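Side-chain contacts in tyrosine specific protein phosphatase, putative (Trypanosoma brucei, PDB 3M4U), which acts as a life cycle switch of the parasite, a tyrosine-specific phosphatase that dephosphorylates the nucleolar protein NOPP44/46: residues F7-L12 with Y18-R23; I283-L288 with S296-T301. All blocks are in the same frame, centred on the assembly; numbering follows the deposited sequence.

How the contacts relate
The two contacts lie at the two ends of the chain and show how the two terminal segments pack on helix 277-290 and come close to each other. From the N terminus, contact 1 closes a short loop that folds 7-12 back on helix 14-31. Much later, contact 2 closes the turn between helix 277-290 and the short helix 296-299. They follow in series, neither nested nor crossed, yet their centres are only about 10 Å apart. Met9 CE lies 3.3 Å from Tyr284 CE1, and Phe7 packs on Val287 and Leu288, making helix 277-290 the shared support. Leu298 also touches helix 14-31.

Contact 1 of 2, residues F7-L12 with Y18-R23; sequences FPMAQL and YSRMQR
The guanidinium of Arg20 is gripped by two carboxylates while apolar groups from residues 7-12 lie against it. NH1 forms a salt bridge with Asp256 and NE another with Glu24, one turn further along helix 14-31. Against this doubly anchored group the N-terminal segment contributes carbon and sulfur alone.

Met9 does most of the touching. Its methyl CE sits over one face of the guanidinium, 3.4 Å from Arg20 NE. It presses more tightly still on the last methylene, with Met9 CE 3.2 Å from Arg20 CD. The methionine leaves its backbone with CG anti to N (chi1 169°) and then bends at chi2 and again at chi3, a hooked shape that carries CE across the arginine. Arg20, by contrast, is extended from CG to NE and reaches straight out from the helix toward the loop. The other approach is at the edge of the flat group: Leu12 CD2 lies in the guanidinium plane, 3.8 Å from Arg20 NH1, and its side chain runs at about a right angle to the arginine. Met9 CE also meets Met21 CG at 4.0 Å, which brings the next helical residue into the apolar patch.

A hydrogen bond from Gln17 to Met9 O fastens the backbone of the loop to the same helix. The contact thus illustrates an arginine that uses its two parts differently: the charge is taken up by Asp256 and Glu24, which would tend to fix the guanidinium's rotation, while the aliphatic shank, with the weakly hydrated face near NE, takes the methyl of Met9.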
ATOM      1  N   PHE A   7      18.640  14.596 -13.950  1.00 64.08           N
ATOM      2  CA  PHE A   7      17.843  14.742 -12.739  1.00 57.36           C
ATOM      3  C   PHE A   7      18.324  15.948 -11.929  1.00 47.45           C
ATOM      4  O   PHE A   7      19.120  15.816 -11.005  1.00 47.53           O
ATOM      5  CB  PHE A   7      17.841  13.443 -11.919  1.00 53.51           C
ATOM      6  CG  PHE A   7      16.664  13.323 -10.988  1.00 52.55           C
ATOM      7  CD1 PHE A   7      15.379  13.266 -11.486  1.00 51.83           C
ATOM      8  CD2 PHE A   7      16.845  13.283  -9.617  1.00 53.63           C
ATOM      9  CE1 PHE A   7      14.302  13.174 -10.640  1.00 48.98           C
ATOM     10  CE2 PHE A   7      15.764  13.178  -8.768  1.00 51.63           C
ATOM     11  CZ  PHE A   7      14.496  13.129  -9.280  1.00 51.67           C
ATOM     12  N   PRO A   8      17.835  17.136 -12.303  1.00 46.76           N
ATOM     13  CA  PRO A   8      18.211  18.442 -11.749  1.00 49.83           C
ATOM     14  C   PRO A   8      18.106  18.518 -10.231  1.00 47.09           C
ATOM     15  O   PRO A   8      18.793  19.338  -9.617  1.00 41.75           O
ATOM     16  CB  PRO A   8      17.208  19.396 -12.409  1.00 48.73           C
ATOM     17  CG  PRO A   8      16.918  18.746 -13.733  1.00 46.83           C
ATOM     18  CD  PRO A   8      16.878  17.272 -13.415  1.00 51.10           C
ATOM     19  N   MET A   9      17.263  17.676  -9.635  1.00 49.29           N
ATOM     20  CA  MET A   9      17.137  17.649  -8.181  1.00 49.71           C
ATOM     21  C   MET A   9      18.455  17.237  -7.516  1.00 47.72           C
ATOM     22  O   MET A   9      18.730  17.618  -6.385  1.00 50.15           O
ATOM     23  CB  MET A   9      16.010  16.706  -7.739  1.00 46.76           C
ATOM     24  CG  MET A   9      15.982  16.418  -6.240  1.00 45.18           C
ATOM     25  SD  MET A   9      15.244  17.761  -5.268  1.00 49.19           S
ATOM     26  CE  MET A   9      13.512  17.473  -5.615  1.00 49.80           C
ATOM     27  N   ALA A  10      19.264  16.452  -8.212  1.00 44.21           N
ATOM     28  CA  ALA A  10      20.491  15.957  -7.615  1.00 49.58           C
ATOM     29  C   ALA A  10      21.536  17.075  -7.529  1.00 54.75           C
ATOM     30  O   ALA A  10      22.423  17.045  -6.665  1.00 55.79           O
ATOM     31  CB  ALA A  10      21.024  14.765  -8.402  1.00 49.14           C
ATOM     32  N   GLN A  11      21.422  18.069  -8.412  1.00 48.49           N
ATOM     33  CA  GLN A  11      22.364  19.196  -8.415  1.00 53.83           C
ATOM     34  C   GLN A  11      21.987  20.290  -7.412  1.00 53.57           C
ATOM     35  O   GLN A  11      22.813  21.143  -7.079  1.00 52.63           O
ATOM     36  CB  GLN A  11      22.486  19.827  -9.808  1.00 52.53           C
ATOM     37  CG  GLN A  11      22.074  18.948 -10.964  1.00 51.38           C
ATOM     38  CD  GLN A  11      22.900  17.701 -11.047  1.00 58.17           C
ATOM     39  OE1 GLN A  11      23.952  17.601 -10.413  1.00 63.52           O
ATOM     40  NE2 GLN A  11      22.432  16.732 -11.825  1.00 51.41           N
ATOM     41  N   LEU A  12      20.736  20.285  -6.956  1.00 49.91           N
ATOM     42  CA  LEU A  12      20.280  21.264  -5.969  1.00 51.79           C
ATOM     43  C   LEU A  12      21.024  21.072  -4.643  1.00 56.40           C
ATOM     44  O   LEU A  12      21.424  19.950  -4.297  1.00 53.35           O
ATOM     45  CB  LEU A  12      18.760  21.156  -5.740  1.00 48.53           C
ATOM     46  CG  LEU A  12      17.740  22.071  -6.442  1.00 48.23           C
ATOM     47  CD1 LEU A  12      18.349  23.048  -7.454  1.00 48.39           C
ATOM     48  CD2 LEU A  12      16.654  21.240  -7.097  1.00 49.49           C
ATOM     49  N   TYR A  18      15.186  20.287  -0.068  1.00 49.14           N
ATOM     50  CA  TYR A  18      14.124  20.250   0.919  1.00 51.64           C
ATOM     51  C   TYR A  18      13.047  21.287   0.559  1.00 56.64           C
ATOM     52  O   TYR A  18      11.866  20.947   0.347  1.00 53.34           O
ATOM     53  CB  TYR A  18      14.696  20.498   2.310  1.00 53.88           C
ATOM     54  CG  TYR A  18      13.646  20.551   3.387  1.00 60.49           C
ATOM     55  CD1 TYR A  18      13.373  19.437   4.173  1.00 57.92           C
ATOM     56  CD2 TYR A  18      12.910  21.716   3.606  1.00 62.13           C
ATOM     57  CE1 TYR A  18      12.402  19.480   5.157  1.00 60.48           C
ATOM     58  CE2 TYR A  18      11.933  21.771   4.587  1.00 63.41           C
ATOM     59  CZ  TYR A  18      11.684  20.648   5.361  1.00 67.68           C
ATOM     60  OH  TYR A  18      10.717  20.697   6.342  1.00 73.50           O
ATOM     61  N   SER A  19      13.470  22.545   0.476  1.00 51.69           N
ATOM     62  CA  SER A  19      12.596  23.637   0.064  1.00 52.02           C
ATOM     63  C   SER A  19      11.776  23.262  -1.166  1.00 47.94           C
ATOM     64  O   SER A  19      10.581  23.565  -1.246  1.00 52.22           O
ATOM     65  CB  SER A  19      13.433  24.899  -0.211  1.00 53.82           C
ATOM     66  OG  SER A  19      12.858  25.710  -1.231  1.00 45.96           O
ATOM     67  N   ARG A  20      12.429  22.616  -2.128  1.00 47.30           N
ATOM     68  CA  ARG A  20      11.769  22.199  -3.365  1.00 50.59           C
ATOM     69  C   ARG A  20      10.733  21.106  -3.093  1.00 49.39           C
ATOM     70  O   ARG A  20       9.619  21.135  -3.624  1.00 48.93           O
ATOM     71  CB  ARG A  20      12.789  21.688  -4.396  1.00 48.71           C
ATOM     72  CG  ARG A  20      12.129  21.235  -5.693  1.00 48.34           C
ATOM     73  CD  ARG A  20      13.045  20.490  -6.648  1.00 45.85           C
ATOM     74  NE  ARG A  20      12.234  19.862  -7.690  1.00 51.00           N
ATOM     75  CZ  ARG A  20      12.686  19.449  -8.871  1.00 51.21           C
ATOM     76  NH1 ARG A  20      13.967  19.597  -9.187  1.00 51.65           N
ATOM     77  NH2 ARG A  20      11.850  18.896  -9.746  1.00 48.99           N
ATOM     78  N   MET A  21      11.108  20.127  -2.283  1.00 47.45           N
ATOM     79  CA  MET A  21      10.171  19.071  -1.936  1.00 48.84           C
ATOM     80  C   MET A  21       9.001  19.673  -1.183  1.00 48.93           C
ATOM     81  O   MET A  21       7.843  19.300  -1.419  1.00 45.85           O
ATOM     82  CB  MET A  21      10.854  17.964  -1.130  1.00 45.87           C
ATOM     83  CG  MET A  21      11.897  17.219  -1.959  1.00 44.55           C
ATOM     84  SD  MET A  21      12.664  15.793  -1.160  1.00 41.60           S
ATOM     85  CE  MET A  21      13.309  16.526   0.343  1.00 50.55           C
ATOM     86  N   GLN A  22       9.290  20.628  -0.306  1.00 45.64           N
ATOM     87  CA  GLN A  22       8.224  21.219   0.489  1.00 45.64           C
ATOM     88  C   GLN A  22       7.192  21.944  -0.379  1.00 53.04           C
ATOM     89  O   GLN A  22       5.987  21.658  -0.282  1.00 52.60           O
ATOM     90  CB  GLN A  22       8.785  22.097   1.607  1.00 49.86           C
ATOM     91  CG  GLN A  22       8.292  23.524   1.633  1.00 56.37           C
ATOM     92  CD  GLN A  22       9.369  24.466   2.163  1.00 68.40           C
ATOM     93  OE1 GLN A  22      10.186  24.070   3.007  1.00 68.62           O
ATOM     94  NE2 GLN A  22       9.394  25.705   1.654  1.00 59.36           N
ATOM     95  N   ARG A  23       7.635  22.844  -1.256  1.00 47.43           N
ATOM     96  CA  ARG A  23       6.650  23.560  -2.063  1.00 48.98           C
ATOM     97  C   ARG A  23       6.014  22.664  -3.123  1.00 48.88           C
ATOM     98  O   ARG A  23       4.873  22.888  -3.529  1.00 48.40           O
ATOM     99  CB  ARG A  23       7.185  24.882  -2.641  1.00 53.09           C
ATOM    100  CG  ARG A  23       8.251  24.763  -3.712  1.00 55.00           C
ATOM    101  CD  ARG A  23       8.773  26.148  -4.125  1.00 55.39           C
ATOM    102  NE  ARG A  23      10.045  26.033  -4.834  1.00 50.91           N
ATOM    103  CZ  ARG A  23      11.223  26.072  -4.231  1.00 46.68           C
ATOM    104  NH1 ARG A  23      11.273  26.255  -2.915  1.00 48.02           N
ATOM    105  NH2 ARG A  23      12.342  25.939  -4.937  1.00 46.01           N
TER

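Contact 2 of 2, residues I283-L288 with S296-T301; sequences IYMTVL and SGLVST
Apolar packing carries this contact, and Met285 and Leu298 form its middle, reaching toward each other tip to tip. The methionine is extended beyond CG, with both chi2 and chi3 close to 180°, and this straight chain carries CE across to Leu298. There Met285 CE lies 3.4 Å from the branch carbon Leu298 CG. The methyl comes onto the C-H side of that carbon, 4.1 Å from Leu298 CD1 and equally distant from Leu298 CD2, and does not wedge between the two. Further back along the chain, Met285 CG comes to 4.1 Å from Leu298 CD2. Leu298 turns its branch carbon to the methionine from an uncommon torsion, CG lying between the backbone N and the carbonyl carbon (chi1 79°), the crowded position for a leucine.

A second apolar group is made by the neighbouring backbone: Met285 CE approaches Val299 CA at 3.6 Å. The exposed valine side chain touches less closely, with Met285 CE 4.4 Å from Val299 CB. One turn along helix 277-290, Leu288 CD1 lies 4.4 Å from Leu298 CD1. Leu298 also rests on Thr14 and Gln17 of helix 14-31.

Polar interactions do not join the two segments. The hydroxyl of Tyr284 instead ties helix 277-290 to helix 14-31 by a hydrogen bond to Glu24, the carboxylate that also pairs with Arg20. Made of aliphatic carbons alone, side-chain and backbone CA, the contact joins helix 296-299 to helix 277-290; between these segments the attraction is hydrophobic and van der Waals, and less directional than hydrogen bonds would be.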
ATOM      1  N   ILE A 283      10.487   8.894  -1.416  1.00 36.34           N
ATOM      2  CA  ILE A 283      10.436   8.575  -2.847  1.00 38.98           C
ATOM      3  C   ILE A 283      11.588   9.231  -3.616  1.00 39.97           C
ATOM      4  O   ILE A 283      12.234   8.581  -4.448  1.00 39.04           O
ATOM      5  CB  ILE A 283       9.071   8.961  -3.478  1.00 35.56           C
ATOM      6  CG1 ILE A 283       7.930   8.388  -2.640  1.00 36.97           C
ATOM      7  CG2 ILE A 283       8.954   8.432  -4.900  1.00 31.93           C
ATOM      8  CD1 ILE A 283       6.577   8.831  -3.109  1.00 35.89           C
ATOM      9  N   TYR A 284      11.848  10.507  -3.335  1.00 35.83           N
ATOM     10  CA  TYR A 284      12.965  11.207  -3.972  1.00 39.32           C
ATOM     11  C   TYR A 284      14.275  10.563  -3.595  1.00 39.02           C
ATOM     12  O   TYR A 284      15.166  10.419  -4.422  1.00 38.50           O
ATOM     13  CB  TYR A 284      13.011  12.681  -3.562  1.00 39.47           C
ATOM     14  CG  TYR A 284      12.341  13.620  -4.528  1.00 37.31           C
ATOM     15  CD1 TYR A 284      12.850  13.810  -5.809  1.00 40.88           C
ATOM     16  CD2 TYR A 284      11.189  14.316  -4.166  1.00 36.30           C
ATOM     17  CE1 TYR A 284      12.223  14.674  -6.716  1.00 40.79           C
ATOM     18  CE2 TYR A 284      10.565  15.186  -5.053  1.00 40.14           C
ATOM     19  CZ  TYR A 284      11.095  15.368  -6.324  1.00 40.23           C
ATOM     20  OH  TYR A 284      10.481  16.229  -7.210  1.00 41.10           O
ATOM     21  N   MET A 285      14.379  10.166  -2.334  1.00 39.79           N
ATOM     22  CA  MET A 285      15.614   9.621  -1.821  1.00 37.56           C
ATOM     23  C   MET A 285      15.872   8.238  -2.382  1.00 41.62           C
ATOM     24  O   MET A 285      17.006   7.779  -2.407  1.00 43.49           O
ATOM     25  CB  MET A 285      15.575   9.558  -0.306  1.00 40.66           C
ATOM     26  CG  MET A 285      15.632  10.895   0.397  1.00 42.30           C
ATOM     27  SD  MET A 285      15.575  10.589   2.180  1.00 63.31           S
ATOM     28  CE  MET A 285      15.501  12.265   2.820  1.00 65.08           C
ATOM     29  N   THR A 286      14.811   7.565  -2.811  1.00 41.09           N
ATOM     30  CA  THR A 286      14.948   6.247  -3.392  1.00 37.40           C
ATOM     31  C   THR A 286      15.531   6.443  -4.771  1.00 40.93           C
ATOM     32  O   THR A 286      16.451   5.737  -5.173  1.00 43.45           O
ATOM     33  CB  THR A 286      13.584   5.541  -3.514  1.00 38.94           C
ATOM     34  OG1 THR A 286      12.983   5.448  -2.220  1.00 38.32           O
ATOM     35  CG2 THR A 286      13.761   4.130  -4.089  1.00 41.29           C
ATOM     36  N   VAL A 287      14.983   7.420  -5.489  1.00 41.57           N
ATOM     37  CA  VAL A 287      15.490   7.836  -6.804  1.00 41.72           C
ATOM     38  C   VAL A 287      16.947   8.310  -6.782  1.00 46.62           C
ATOM     39  O   VAL A 287      17.790   7.781  -7.518  1.00 44.81           O
ATOM     40  CB  VAL A 287      14.644   8.980  -7.371  1.00 44.31           C
ATOM     41  CG1 VAL A 287      15.267   9.523  -8.663  1.00 39.59           C
ATOM     42  CG2 VAL A 287      13.209   8.508  -7.586  1.00 41.71           C
ATOM     43  N   LEU A 288      17.229   9.317  -5.953  1.00 36.70           N
ATOM     44  CA  LEU A 288      18.576   9.850  -5.821  1.00 42.70           C
ATOM     45  C   LEU A 288      19.549   8.738  -5.444  1.00 48.80           C
ATOM     46  O   LEU A 288      20.647   8.637  -6.000  1.00 46.65           O
ATOM     47  CB  LEU A 288      18.620  10.962  -4.766  1.00 42.39           C
ATOM     48  CG  LEU A 288      17.737  12.195  -5.014  1.00 45.03           C
ATOM     49  CD1 LEU A 288      17.650  13.069  -3.780  1.00 41.09           C
ATOM     50  CD2 LEU A 288      18.195  13.009  -6.231  1.00 43.97           C
ATOM     51  N   SER A 296      22.742  11.082   2.928  1.00 71.42           N
ATOM     52  CA  SER A 296      23.009  11.598   4.271  1.00 65.19           C
ATOM     53  C   SER A 296      22.557  13.042   4.416  1.00 64.88           C
ATOM     54  O   SER A 296      21.794  13.386   5.327  1.00 63.03           O
ATOM     55  CB  SER A 296      24.497  11.482   4.591  1.00 66.41           C
ATOM     56  OG  SER A 296      24.930  10.137   4.498  1.00 74.94           O
ATOM     57  N   GLY A 297      23.024  13.877   3.494  1.00 66.28           N
ATOM     58  CA  GLY A 297      22.742  15.300   3.516  1.00 68.01           C
ATOM     59  C   GLY A 297      21.303  15.677   3.815  1.00 67.53           C
ATOM     60  O   GLY A 297      21.044  16.641   4.532  1.00 66.67           O
ATOM     61  N   LEU A 298      20.351  14.935   3.266  1.00 65.31           N
ATOM     62  CA  LEU A 298      18.958  15.286   3.501  1.00 68.92           C
ATOM     63  C   LEU A 298      18.218  14.297   4.400  1.00 67.24           C
ATOM     64  O   LEU A 298      17.257  14.681   5.062  1.00 64.97           O
ATOM     65  CB  LEU A 298      18.203  15.549   2.185  1.00 62.40           C
ATOM     66  CG  LEU A 298      17.693  14.397   1.320  1.00 60.16           C
ATOM     67  CD1 LEU A 298      16.921  14.965   0.151  1.00 56.86           C
ATOM     68  CD2 LEU A 298      18.818  13.502   0.830  1.00 62.26           C
ATOM     69  N   VAL A 299      18.670  13.044   4.451  1.00 65.87           N
ATOM     70  CA  VAL A 299      18.029  12.078   5.344  1.00 69.40           C
ATOM     71  C   VAL A 299      17.933  12.657   6.743  1.00 74.34           C
ATOM     72  O   VAL A 299      16.969  12.399   7.465  1.00 76.53           O
ATOM     73  CB  VAL A 299      18.744  10.706   5.400  1.00 67.71           C
ATOM     74  CG1 VAL A 299      20.134  10.811   4.870  1.00 69.44           C
ATOM     75  CG2 VAL A 299      18.759  10.157   6.829  1.00 60.03           C
ATOM     76  N   SER A 300      18.937  13.443   7.124  1.00 72.88           N
ATOM     77  CA  SER A 300      18.885  14.152   8.387  1.00 65.70           C
ATOM     78  C   SER A 300      17.745  15.141   8.232  1.00 71.39           C
ATOM     79  O   SER A 300      17.961  16.350   8.094  1.00 69.44           O
ATOM     80  CB  SER A 300      20.207  14.853   8.665  1.00 77.05           C
ATOM     81  OG  SER A 300      20.708  15.443   7.480  1.00 83.72           O
ATOM     82  N   THR A 301      16.534  14.575   8.234  1.00 73.62           N
ATOM     83  CA  THR A 301      15.259  15.285   8.314  1.00 70.80           C
ATOM     84  C   THR A 301      15.369  16.802   8.113  1.00 68.30           C
ATOM     85  O   THR A 301      16.001  17.271   7.155  1.00 59.67           O
ATOM     86  CB  THR A 301      14.575  14.949   9.664  1.00 75.71           C
ATOM     87  OG1 THR A 301      15.393  15.414  10.748  1.00 74.14           O
ATOM     88  CG2 THR A 301      14.395  13.432   9.813  1.00 65.46           C
TER